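Local coordinates for protein mannose-specific lectin (Galanthus nivalis, PDB 1JPC) that binds alpha-D-linked mannose, with high affinity for alpha-1,3-linked mannose oligomers, and shows antiviral activity that may contribute to plant defence, at residues Gly19-Ile24 and Leu33-Lys38; Met25-Asn30 and Ser49-Leu54; Leu54-Asp59 and Gly82-Ile87. All blocks are in the same frame, centred on the assembly; numbering follows the deposited sequence. Where two conformers were deposited one is given.

Interaction 1 of 3, residues Gly19-Ile24 and Leu33-Lys38; sequences GSFVFI and LYDVDK. With MAN (alpha-D-mannopyranose), chain D; MAN (alpha-D-mannopyranose), chain B.
Val22 O takes the backbone N-H of Tyr34 at 2.7 Å, the shortest bond between 19-24 and 33-38. Tyr34 O answers Val22 N at 3.0 Å. Val22 and Tyr34 thus form a hydrogen-bonded pair of an antiparallel beta hairpin, strands 21-25 and 31-35, in one sheet of the beta-prism II fold of bulb-type lectins. Phe21 with Asp35 and Phe23 with Leu33 are the non-hydrogen-bonded pairs on either side. Val36 N, in the turn that follows, bonds to Ser20 O at 2.9 Å.

Phe23 and Leu33 point into the core between the sheets. Leu33 CB meets the edge of the Phe23 ring at CD1, and the two side chains cross at about a right angle. Next to them, Asp35 lies alongside Phe21 with its carboxylate nearly perpendicular to the ring, 84° between planes. Its OD2 forms a salt bridge with Arg92.

Tyr34 projects from the other face. Its CG is anti to the carbonyl carbon (chi1 -75°), and the ring edge at CE2 packs on Ile24 CG2 at 3.8 Å. Tyr34 OH is probably hydrogen-bonded to the Gln26 amide. A type II' turn from Asp35 to Lys38 joins this strand to strand 38-42. Lys38 NZ pairs with Asp37 OD1, and both side chains grip a second mannose, chain D. In the pocket of this chain, Tyr34 OH bonds to O4 of the chain B mannose at 2.8 Å.

Interaction 2 of 3, residues Met25-Asn30 and Ser49-Leu54; sequences MQEDCN and SRSCFL. With MAN (alpha-D-mannopyranose), chain B; MAN (alpha-D-mannopyranose), chain C.
Cys29 SG and Cys52 SG are joined at 2.0 Å in the disulfide of this bulb-type lectin domain. It ties the turn between strands 21-25 and 31-35 to the residue just before strand 53-56, so it links two of the sheets covalently. The bridge turns through a chi3 of 91°, close to the relaxed value for a disulfide. Both sulfurs sit anti to their own carbonyl carbons. Ser49 packs against the bridge, with its CB 3.4 Å from Cys29 SG.

Glu27 makes the polar contacts of the first shell. Its backbone O accepts from Ser51 N at 3.2 Å. Its side chain is extended and sends OE2 to Arg50 NH1, a salt bridge of 2.7 Å between two exposed side chains. The carboxylate stands nearly upright on the guanidinium, with 83° between planes, and Glu27 CD lies over one guanidinium face. On the buried side, Met25 CG lies 3.5 Å from Cys52 O. The bent Met25 chain brings CE to Cys52 CB and SD beside Leu54 CB. Val64 of strand 62-65 packs on Met25, Cys52 and Leu54.

The second shell is the turn itself. A type I turn spans Gln26 to Cys29, closed by Cys29 N to Gln26 O. Cys29, its last residue, has positive phi. Asp28 OD1 accepts from Asn30 N in an Asx turn, met from above the carboxylate plane, and this steadies the carboxylate. Its other oxygen then faces the sugar. The chain B mannose O2 gives its proton to Asp28 OD2 at 2.8 Å and receives Asn30 ND2 at 2.9 Å, with an N-H...O angle of 166°.

Interaction 3 of 3, residues Leu54-Asp59 and Gly82-Ile87; sequences LSMQTD and GNYVCI. With MAN (alpha-D-mannopyranose), chain E.
Thr58 O accepts the backbone N-H of Gly82 at 2.9 Å, the one hydrogen bond between 54-59 and 82-87. It is nearly straight, with an N-H...O angle of 169°, and it approaches almost along the C=O axis. It joins the turn after strand 53-56 to the loop leading into strand 84-88. These strands belong to different sheets of the bulb-type lectin fold. Their short segments stay 8.6 Å apart at the axes, so side chains fill the distance between them.

The apolar contacts centre on Met56. Its CG is anti to the backbone N (chi1 178°), and the chain then bends at chi2 and chi3. The bends bring CE to Tyr84 CB at 3.7 Å and SD to Cys86 CB at 3.8 Å. Met56 and Tyr84 cross at about a right angle. Leu4, Leu62 and Ile96, from three neighbouring strands, also pack on Met56.

The Tyr84 ring meets backbone atoms. Thr58 O lies at the edge of its ring, 3.3 Å from CE1, so this oxygen meets both the Gly82 amide and the ring edge. Asp59 C approaches the same CE1 obliquely at 3.7 Å. The ring is held at its far end too, where Tyr84 OH bonds to Gln80 O.

Mannose lies near both segments. Asp59 belongs to a glycan pocket of this chain, and its OD1 accepts from Asn61 N. Asn83 CB lies 3.2 Å from O4 of the chain E mannose. That sugar is hydrogen-bonded by Gln89, Asp91, Asn93 and Tyr97 of the third subunit. The chemistry implies an apolar Met56 contact between sheets, with one well-directed backbone bond at the more exposed end.

How the interactions relate
The three interactions link successive parts of one bulb-type lectin domain, whose three antiparallel sheets surround a common core. Interaction 1 lies within one sheet. Interaction 2 ties that sheet to the sheet of strand 53-56, and interaction 3 carries on from there to the sheet of strand 84-88. Interactions 2 and 3 share Leu54, with centres 18 Å apart. Segments of interactions 1 and 2 alternate along the chain, while interaction 3 opens after both. The centres of interactions 1 and 2 are 16 Å apart, and both contribute to the chain B mannose pocket. Phe23 of interaction 1 packs on Leu54 in the core. Interaction 3 lies across the chain's centre from interaction 1, 21 Å away.

Interaction 1 of 3, residues Gly19-Ile24 and Leu33-Lys38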
loop_
_atom_site.group_PDB
_atom_site.type_symbol
_atom_site.label_atom_id
_atom_site.label_comp_id
_atom_site.label_asym_id
_atom_site.label_seq_id
_atom_site.Cartn_x
_atom_site.Cartn_y
_atom_site.Cartn_z
ATOM N N GLY A 19 1.111 -7.820 1.086
ATOM C CA GLY A 19 0.763 -8.487 2.330
ATOM C C GLY A 19 1.981 -9.195 2.896
ATOM O O GLY A 19 3.040 -8.578 3.039
ATOM N N SER A 20 1.851 -10.495 3.162
ATOM C CA SER A 20 2.951 -11.296 3.713
ATOM C C SER A 20 3.790 -11.996 2.646
ATOM O O SER A 20 4.678 -12.784 2.979
ATOM C CB SER A 20 2.415 -12.345 4.696
ATOM O OG SER A 20 1.556 -13.271 4.046
ATOM N N PHE A 21 3.507 -11.709 1.372
ATOM C CA PHE A 21 4.224 -12.327 0.248
ATOM C C PHE A 21 5.378 -11.435 -0.249
ATOM O O PHE A 21 5.187 -10.234 -0.497
ATOM C CB PHE A 21 3.273 -12.583 -0.944
ATOM C CG PHE A 21 1.969 -13.236 -0.578
ATOM C CD1 PHE A 21 1.905 -14.214 0.405
ATOM C CD2 PHE A 21 0.792 -12.864 -1.234
ATOM C CE1 PHE A 21 0.693 -14.813 0.736
ATOM C CE2 PHE A 21 -0.421 -13.457 -0.913
ATOM C CZ PHE A 21 -0.472 -14.434 0.075
ATOM N N VAL A 22 6.558 -12.030 -0.417
ATOM C CA VAL A 22 7.733 -11.310 -0.903
ATOM C C VAL A 22 8.394 -12.121 -2.020
ATOM O O VAL A 22 8.720 -13.293 -1.845
ATOM C CB VAL A 22 8.767 -11.042 0.229
ATOM C CG1 VAL A 22 9.993 -10.313 -0.331
ATOM C CG2 VAL A 22 8.131 -10.207 1.353
ATOM N N PHE A 23 8.506 -11.513 -3.190
ATOM C CA PHE A 23 9.120 -12.145 -4.353
ATOM C C PHE A 23 10.435 -11.373 -4.454
ATOM O O PHE A 23 10.459 -10.228 -4.912
ATOM C CB PHE A 23 8.236 -11.907 -5.582
ATOM C CG PHE A 23 8.614 -12.728 -6.783
ATOM C CD1 PHE A 23 8.771 -14.112 -6.679
ATOM C CD2 PHE A 23 8.797 -12.120 -8.023
ATOM C CE1 PHE A 23 9.102 -14.878 -7.790
ATOM C CE2 PHE A 23 9.129 -12.883 -9.144
ATOM C CZ PHE A 23 9.283 -14.265 -9.023
ATOM N N ILE A 24 11.521 -11.997 -4.010
ATOM C CA ILE A 24 12.804 -11.321 -3.963
ATOM C C ILE A 24 13.944 -11.887 -4.816
ATOM O O ILE A 24 14.117 -13.104 -4.933
ATOM C CB ILE A 24 13.255 -11.200 -2.473
ATOM C CG1 ILE A 24 14.554 -10.404 -2.347
ATOM C CG2 ILE A 24 13.381 -12.593 -1.842
ATOM C CD1 ILE A 24 14.957 -10.144 -0.921
ATOM N N LEU A 33 9.949 -16.810 -3.858
ATOM C CA LEU A 33 8.654 -16.302 -3.425
ATOM C C LEU A 33 8.491 -16.806 -1.995
ATOM O O LEU A 33 8.555 -18.008 -1.746
ATOM C CB LEU A 33 7.520 -16.860 -4.284
ATOM C CG LEU A 33 6.122 -16.504 -3.758
ATOM C CD1 LEU A 33 5.915 -14.985 -3.693
ATOM C CD2 LEU A 33 5.085 -17.143 -4.650
ATOM N N TYR A 34 8.348 -15.887 -1.048
ATOM C CA TYR A 34 8.195 -16.240 0.354
ATOM C C TYR A 34 6.814 -15.883 0.849
ATOM O O TYR A 34 6.254 -14.873 0.425
ATOM C CB TYR A 34 9.169 -15.436 1.219
ATOM C CG TYR A 34 10.591 -15.887 1.156
ATOM C CD1 TYR A 34 11.025 -16.970 1.920
ATOM C CD2 TYR A 34 11.511 -15.245 0.324
ATOM C CE1 TYR A 34 12.341 -17.410 1.856
ATOM C CE2 TYR A 34 12.834 -15.674 0.251
ATOM C CZ TYR A 34 13.239 -16.759 1.020
ATOM O OH TYR A 34 14.541 -17.196 0.963
ATOM N N ASP A 35 6.260 -16.724 1.718
ATOM C CA ASP A 35 4.978 -16.440 2.364
ATOM C C ASP A 35 5.465 -16.345 3.814
ATOM O O ASP A 35 5.661 -17.362 4.501
ATOM C CB ASP A 35 3.981 -17.577 2.183
ATOM C CG ASP A 35 2.610 -17.237 2.725
ATOM O OD1 ASP A 35 2.486 -16.249 3.485
ATOM O OD2 ASP A 35 1.652 -17.965 2.389
ATOM N N VAL A 36 5.745 -15.113 4.230
ATOM C CA VAL A 36 6.327 -14.808 5.537
ATOM C C VAL A 36 7.752 -15.389 5.464
ATOM O O VAL A 36 8.540 -14.963 4.615
ATOM C CB VAL A 36 5.509 -15.364 6.755
ATOM C CG1 VAL A 36 6.127 -14.872 8.074
ATOM C CG2 VAL A 36 4.058 -14.890 6.682
ATOM N N ASP A 37 8.065 -16.406 6.257
ATOM C CA ASP A 37 9.409 -16.980 6.226
ATOM C C ASP A 37 9.520 -18.291 5.443
ATOM O O ASP A 37 10.618 -18.813 5.293
ATOM C CB ASP A 37 9.952 -17.165 7.654
ATOM C CG ASP A 37 9.108 -18.123 8.493
ATOM O OD1 ASP A 37 7.864 -18.118 8.384
ATOM O OD2 ASP A 37 9.684 -18.895 9.283
ATOM N N LYS A 38 8.414 -18.798 4.903
ATOM C CA LYS A 38 8.442 -20.058 4.155
ATOM C C LYS A 38 8.643 -19.860 2.647
ATOM O O LYS A 38 7.917 -19.084 2.018
ATOM C CB LYS A 38 7.140 -20.844 4.344
ATOM C CG LYS A 38 6.522 -20.818 5.734
ATOM C CD LYS A 38 7.385 -21.447 6.823
ATOM C CE LYS A 38 6.612 -21.507 8.147
ATOM N NZ LYS A 38 6.099 -20.174 8.597
HETATM C C1 MAN D . 8.893 -20.327 12.955
HETATM C C2 MAN D . 7.775 -20.007 11.957
HETATM C C3 MAN D . 6.417 -20.543 12.431
HETATM C C4 MAN D . 6.531 -22.007 12.852
HETATM C C5 MAN D . 7.660 -22.169 13.866
HETATM C C6 MAN D . 7.870 -23.610 14.301
HETATM O O2 MAN D . 8.086 -20.568 10.692
HETATM O O3 MAN D . 5.476 -20.439 11.370
HETATM O O4 MAN D . 5.300 -22.443 13.415
HETATM O O5 MAN D . 8.896 -21.710 13.283
HETATM O O6 MAN D . 8.407 -24.390 13.239
HETATM C C1 MAN B . 18.311 -21.755 -1.172
HETATM C C2 MAN B . 18.583 -20.332 -0.679
HETATM C C3 MAN B . 17.525 -19.912 0.340
HETATM C C4 MAN B . 16.119 -20.118 -0.224
HETATM C C5 MAN B . 15.949 -21.541 -0.750
HETATM C C6 MAN B . 14.624 -21.744 -1.455
HETATM O O1 MAN B . 18.437 -22.670 -0.132
HETATM O O2 MAN B . 18.549 -19.446 -1.783
HETATM O O3 MAN B . 17.696 -18.525 0.689
HETATM O O4 MAN B . 15.167 -19.879 0.804
HETATM O O5 MAN B . 16.983 -21.857 -1.711
HETATM O O6 MAN B . 14.550 -23.099 -1.948
#

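Interaction 2 of 3, residues Met25-Asn30 and Ser49-Leu54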
loop_
_atom_site.group_PDB
_atom_site.type_symbol
_atom_site.label_atom_id
_atom_site.label_comp_id
_atom_site.label_asym_id
_atom_site.label_seq_id
_atom_site.Cartn_x
_atom_site.Cartn_y
_atom_site.Cartn_z
ATOM N N MET A 25 14.715 -10.975 -5.410
ATOM C CA MET A 25 15.882 -11.325 -6.208
ATOM C C MET A 25 17.044 -11.344 -5.207
ATOM O O MET A 25 17.620 -10.296 -4.900
ATOM C CB MET A 25 16.139 -10.249 -7.272
ATOM C CG MET A 25 17.384 -10.489 -8.146
ATOM S SD MET A 25 17.257 -11.957 -9.227
ATOM C CE MET A 25 17.975 -13.248 -8.223
ATOM N N GLN A 26 17.363 -12.520 -4.673
ATOM C CA GLN A 26 18.434 -12.628 -3.679
ATOM C C GLN A 26 19.858 -12.445 -4.191
ATOM O O GLN A 26 20.130 -12.586 -5.390
ATOM C CB GLN A 26 18.310 -13.931 -2.906
ATOM C CG GLN A 26 17.015 -14.035 -2.142
ATOM C CD GLN A 26 16.886 -15.334 -1.400
ATOM O OE1 GLN A 26 17.628 -16.280 -1.643
ATOM N NE2 GLN A 26 15.949 -15.389 -0.475
ATOM N N GLU A 27 20.769 -12.126 -3.274
ATOM C CA GLU A 27 22.157 -11.911 -3.650
ATOM C C GLU A 27 22.851 -13.191 -4.069
ATOM O O GLU A 27 23.855 -13.151 -4.772
ATOM C CB GLU A 27 22.952 -11.182 -2.564
ATOM C CG GLU A 27 24.250 -10.595 -3.132
ATOM C CD GLU A 27 24.961 -9.627 -2.210
ATOM O OE1 GLU A 27 24.286 -8.905 -1.443
ATOM O OE2 GLU A 27 26.210 -9.578 -2.270
ATOM N N ASP A 28 22.304 -14.334 -3.668
ATOM C CA ASP A 28 22.884 -15.609 -4.062
ATOM C C ASP A 28 22.269 -16.067 -5.397
ATOM O O ASP A 28 22.321 -17.244 -5.742
ATOM C CB ASP A 28 22.681 -16.666 -2.970
ATOM C CG ASP A 28 21.234 -17.105 -2.827
ATOM O OD1 ASP A 28 20.340 -16.485 -3.441
ATOM O OD2 ASP A 28 20.991 -18.079 -2.089
ATOM N N CYS A 29 21.660 -15.128 -6.118
ATOM C CA CYS A 29 21.037 -15.377 -7.420
ATOM C C CYS A 29 19.816 -16.282 -7.453
ATOM O O CYS A 29 19.396 -16.717 -8.529
ATOM C CB CYS A 29 22.058 -15.846 -8.468
ATOM S SG CYS A 29 23.196 -14.538 -9.022
ATOM N N ASN A 30 19.245 -16.578 -6.291
ATOM C CA ASN A 30 18.037 -17.393 -6.251
ATOM C C ASN A 30 16.850 -16.413 -6.225
ATOM O O ASN A 30 16.896 -15.395 -5.528
ATOM C CB ASN A 30 18.040 -18.270 -4.996
ATOM C CG ASN A 30 17.155 -19.497 -5.130
ATOM O OD1 ASN A 30 16.665 -19.812 -6.216
ATOM N ND2 ASN A 30 16.950 -20.199 -4.027
ATOM N N SER A 49 25.845 -17.904 -9.031
ATOM C CA SER A 49 26.464 -16.603 -9.274
ATOM C C SER A 49 26.207 -15.678 -8.093
ATOM O O SER A 49 25.613 -16.082 -7.097
ATOM C CB SER A 49 25.914 -15.961 -10.549
ATOM O OG SER A 49 26.745 -16.204 -11.669
ATOM N N ARG A 50 26.650 -14.435 -8.212
ATOM C CA ARG A 50 26.464 -13.452 -7.162
ATOM C C ARG A 50 25.928 -12.199 -7.834
ATOM O O ARG A 50 26.192 -11.971 -9.021
ATOM C CB ARG A 50 27.811 -13.127 -6.497
ATOM C CG ARG A 50 27.984 -13.634 -5.070
ATOM C CD ARG A 50 27.122 -12.848 -4.084
ATOM N NE ARG A 50 27.320 -13.281 -2.698
ATOM C CZ ARG A 50 27.878 -12.529 -1.749
ATOM N NH1 ARG A 50 28.290 -11.295 -2.027
ATOM N NH2 ARG A 50 28.044 -13.016 -0.523
ATOM N N SER A 51 25.104 -11.447 -7.109
ATOM C CA SER A 51 24.553 -10.184 -7.584
ATOM C C SER A 51 23.788 -10.179 -8.901
ATOM O O SER A 51 24.051 -9.355 -9.788
ATOM C CB SER A 51 25.671 -9.147 -7.632
ATOM O OG SER A 51 26.437 -9.209 -6.438
ATOM N N CYS A 52 22.831 -11.089 -9.027
ATOM C CA CYS A 52 22.003 -11.155 -10.223
ATOM C C CYS A 52 20.914 -10.086 -10.149
ATOM O O CYS A 52 20.652 -9.524 -9.085
ATOM C CB CYS A 52 21.327 -12.515 -10.323
ATOM S SG CYS A 52 22.421 -13.886 -10.779
ATOM N N PHE A 53 20.310 -9.783 -11.290
ATOM C CA PHE A 53 19.214 -8.822 -11.351
ATOM C C PHE A 53 18.093 -9.465 -12.158
ATOM O O PHE A 53 18.352 -10.359 -12.969
ATOM C CB PHE A 53 19.648 -7.473 -11.947
ATOM C CG PHE A 53 20.269 -7.561 -13.315
ATOM C CD1 PHE A 53 19.483 -7.446 -14.463
ATOM C CD2 PHE A 53 21.662 -7.668 -13.460
ATOM C CE1 PHE A 53 20.068 -7.433 -15.738
ATOM C CE2 PHE A 53 22.264 -7.656 -14.727
ATOM C CZ PHE A 53 21.464 -7.535 -15.869
ATOM N N LEU A 54 16.849 -9.075 -11.882
ATOM C CA LEU A 54 15.690 -9.628 -12.591
ATOM C C LEU A 54 15.181 -8.610 -13.610
ATOM O O LEU A 54 14.970 -7.446 -13.271
ATOM C CB LEU A 54 14.585 -9.988 -11.588
ATOM C CG LEU A 54 13.281 -10.548 -12.146
ATOM C CD1 LEU A 54 13.527 -11.934 -12.718
ATOM C CD2 LEU A 54 12.236 -10.606 -11.043
HETATM C C1 MAN B . 18.311 -21.755 -1.172
HETATM C C2 MAN B . 18.583 -20.332 -0.679
HETATM C C3 MAN B . 17.525 -19.912 0.340
HETATM C C4 MAN B . 16.119 -20.118 -0.224
HETATM C C5 MAN B . 15.949 -21.541 -0.750
HETATM C C6 MAN B . 14.624 -21.744 -1.455
HETATM O O1 MAN B . 18.437 -22.670 -0.132
HETATM O O2 MAN B . 18.549 -19.446 -1.783
HETATM O O3 MAN B . 17.696 -18.525 0.689
HETATM O O4 MAN B . 15.167 -19.879 0.804
HETATM O O5 MAN B . 16.983 -21.857 -1.711
HETATM O O6 MAN B . 14.550 -23.099 -1.948
HETATM C C1 MAN C . 17.944 -18.275 2.040
HETATM C C2 MAN C . 17.799 -16.778 2.332
HETATM C C3 MAN C . 18.966 -15.968 1.752
HETATM C C4 MAN C . 20.304 -16.593 2.142
HETATM C C5 MAN C . 20.316 -18.072 1.765
HETATM C C6 MAN C . 21.600 -18.780 2.166
HETATM O O2 MAN C . 17.731 -16.566 3.733
HETATM O O3 MAN C . 18.912 -14.640 2.256
HETATM O O4 MAN C . 21.364 -15.911 1.483
HETATM O O5 MAN C . 19.228 -18.743 2.431
HETATM O O6 MAN C . 21.693 -18.906 3.579
#

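Interaction 3 of 3, residues Leu54-Asp59 and Gly82-Ile87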
loop_
_atom_site.group_PDB
_atom_site.type_symbol
_atom_site.label_atom_id
_atom_site.label_comp_id
_atom_site.label_asym_id
_atom_site.label_seq_id
_atom_site.Cartn_x
_atom_site.Cartn_y
_atom_site.Cartn_z
ATOM N N LEU A 54 16.849 -9.075 -11.882
ATOM C CA LEU A 54 15.690 -9.628 -12.591
ATOM C C LEU A 54 15.181 -8.610 -13.610
ATOM O O LEU A 54 14.970 -7.446 -13.271
ATOM C CB LEU A 54 14.585 -9.988 -11.588
ATOM C CG LEU A 54 13.281 -10.548 -12.146
ATOM C CD1 LEU A 54 13.527 -11.934 -12.718
ATOM C CD2 LEU A 54 12.236 -10.606 -11.043
ATOM N N SER A 55 14.995 -9.044 -14.851
ATOM C CA SER A 55 14.534 -8.160 -15.913
ATOM C C SER A 55 13.231 -8.639 -16.557
ATOM O O SER A 55 13.116 -9.795 -16.970
ATOM C CB SER A 55 15.625 -8.021 -16.979
ATOM O OG SER A 55 15.310 -7.018 -17.928
ATOM N N MET A 56 12.236 -7.759 -16.588
ATOM C CA MET A 56 10.955 -8.051 -17.213
ATOM C C MET A 56 11.155 -7.349 -18.550
ATOM O O MET A 56 11.080 -6.125 -18.638
ATOM C CB MET A 56 9.813 -7.411 -16.408
ATOM C CG MET A 56 8.409 -7.590 -16.987
ATOM S SD MET A 56 7.862 -9.290 -17.111
ATOM C CE MET A 56 7.733 -9.505 -18.813
ATOM N N GLN A 57 11.477 -8.124 -19.575
ATOM C CA GLN A 57 11.763 -7.565 -20.889
ATOM C C GLN A 57 10.558 -7.198 -21.714
ATOM O O GLN A 57 9.456 -7.709 -21.488
ATOM C CB GLN A 57 12.631 -8.536 -21.673
ATOM C CG GLN A 57 13.851 -8.972 -20.923
ATOM C CD GLN A 57 14.678 -9.951 -21.706
ATOM O OE1 GLN A 57 14.182 -10.666 -22.580
ATOM N NE2 GLN A 57 15.957 -9.991 -21.401
ATOM N N THR A 58 10.791 -6.358 -22.719
ATOM C CA THR A 58 9.746 -5.895 -23.623
ATOM C C THR A 58 9.261 -6.978 -24.575
ATOM O O THR A 58 8.285 -6.776 -25.285
ATOM C CB THR A 58 10.188 -4.654 -24.420
ATOM O OG1 THR A 58 11.473 -4.892 -25.005
ATOM C CG2 THR A 58 10.276 -3.445 -23.507
ATOM N N ASP A 59 9.960 -8.111 -24.621
ATOM C CA ASP A 59 9.533 -9.223 -25.471
ATOM C C ASP A 59 8.714 -10.224 -24.637
ATOM O O ASP A 59 8.438 -11.346 -25.076
ATOM C CB ASP A 59 10.730 -9.911 -26.160
ATOM C CG ASP A 59 11.655 -10.635 -25.191
ATOM O OD1 ASP A 59 11.668 -10.298 -23.989
ATOM O OD2 ASP A 59 12.388 -11.543 -25.640
ATOM N N GLY A 82 6.211 -5.628 -26.921
ATOM C CA GLY A 82 5.146 -4.753 -26.463
ATOM C C GLY A 82 5.291 -4.391 -24.992
ATOM O O GLY A 82 6.402 -4.273 -24.476
ATOM N N ASN A 83 4.161 -4.201 -24.320
ATOM C CA ASN A 83 4.151 -3.846 -22.903
ATOM C C ASN A 83 3.626 -5.019 -22.101
ATOM O O ASN A 83 2.588 -5.580 -22.434
ATOM C CB ASN A 83 3.263 -2.626 -22.667
ATOM C CG ASN A 83 3.731 -1.417 -23.443
ATOM O OD1 ASN A 83 4.805 -0.886 -23.188
ATOM N ND2 ASN A 83 2.936 -0.989 -24.412
ATOM N N TYR A 84 4.371 -5.391 -21.063
ATOM C CA TYR A 84 4.026 -6.509 -20.186
ATOM C C TYR A 84 4.203 -6.106 -18.730
ATOM O O TYR A 84 4.889 -5.116 -18.428
ATOM C CB TYR A 84 4.957 -7.698 -20.441
ATOM C CG TYR A 84 4.867 -8.271 -21.827
ATOM C CD1 TYR A 84 5.638 -7.758 -22.874
ATOM C CD2 TYR A 84 4.015 -9.337 -22.097
ATOM C CE1 TYR A 84 5.556 -8.296 -24.152
ATOM C CE2 TYR A 84 3.927 -9.883 -23.365
ATOM C CZ TYR A 84 4.696 -9.359 -24.384
ATOM O OH TYR A 84 4.579 -9.900 -25.636
ATOM N N VAL A 85 3.589 -6.886 -17.837
ATOM C CA VAL A 85 3.693 -6.675 -16.396
ATOM C C VAL A 85 3.812 -8.029 -15.713
ATOM O O VAL A 85 3.269 -9.029 -16.197
ATOM C CB VAL A 85 2.459 -5.939 -15.773
ATOM C CG1 VAL A 85 2.388 -4.493 -16.231
ATOM C CG2 VAL A 85 1.174 -6.675 -16.092
ATOM N N CYS A 86 4.625 -8.076 -14.665
ATOM C CA CYS A 86 4.787 -9.273 -13.860
ATOM C C CYS A 86 4.164 -8.852 -12.528
ATOM O O CYS A 86 4.639 -7.913 -11.892
ATOM C CB CYS A 86 6.258 -9.607 -13.682
ATOM S SG CYS A 86 6.498 -11.041 -12.633
ATOM N N ILE A 87 3.089 -9.516 -12.123
ATOM C CA ILE A 87 2.390 -9.156 -10.901
ATOM C C ILE A 87 2.429 -10.212 -9.810
ATOM O O ILE A 87 2.260 -11.403 -10.087
ATOM C CB ILE A 87 0.882 -8.878 -11.198
ATOM C CG1 ILE A 87 0.731 -7.888 -12.343
ATOM C CG2 ILE A 87 0.168 -8.330 -9.949
ATOM C CD1 ILE A 87 -0.702 -7.657 -12.733
HETATM C C1 MAN E . 2.085 3.734 -22.112
HETATM C C2 MAN E . 2.577 3.210 -20.766
HETATM C C3 MAN E . 2.632 1.676 -20.784
HETATM C C4 MAN E . 1.290 1.089 -21.237
HETATM C C5 MAN E . 0.822 1.736 -22.542
HETATM C C6 MAN E . -0.581 1.323 -22.940
HETATM O O2 MAN E . 1.698 3.648 -19.743
HETATM O O3 MAN E . 2.937 1.190 -19.485
HETATM O O4 MAN E . 1.426 -0.313 -21.424
HETATM O O5 MAN E . 0.816 3.174 -22.409
HETATM O O6 MAN E . -1.177 2.289 -23.795
#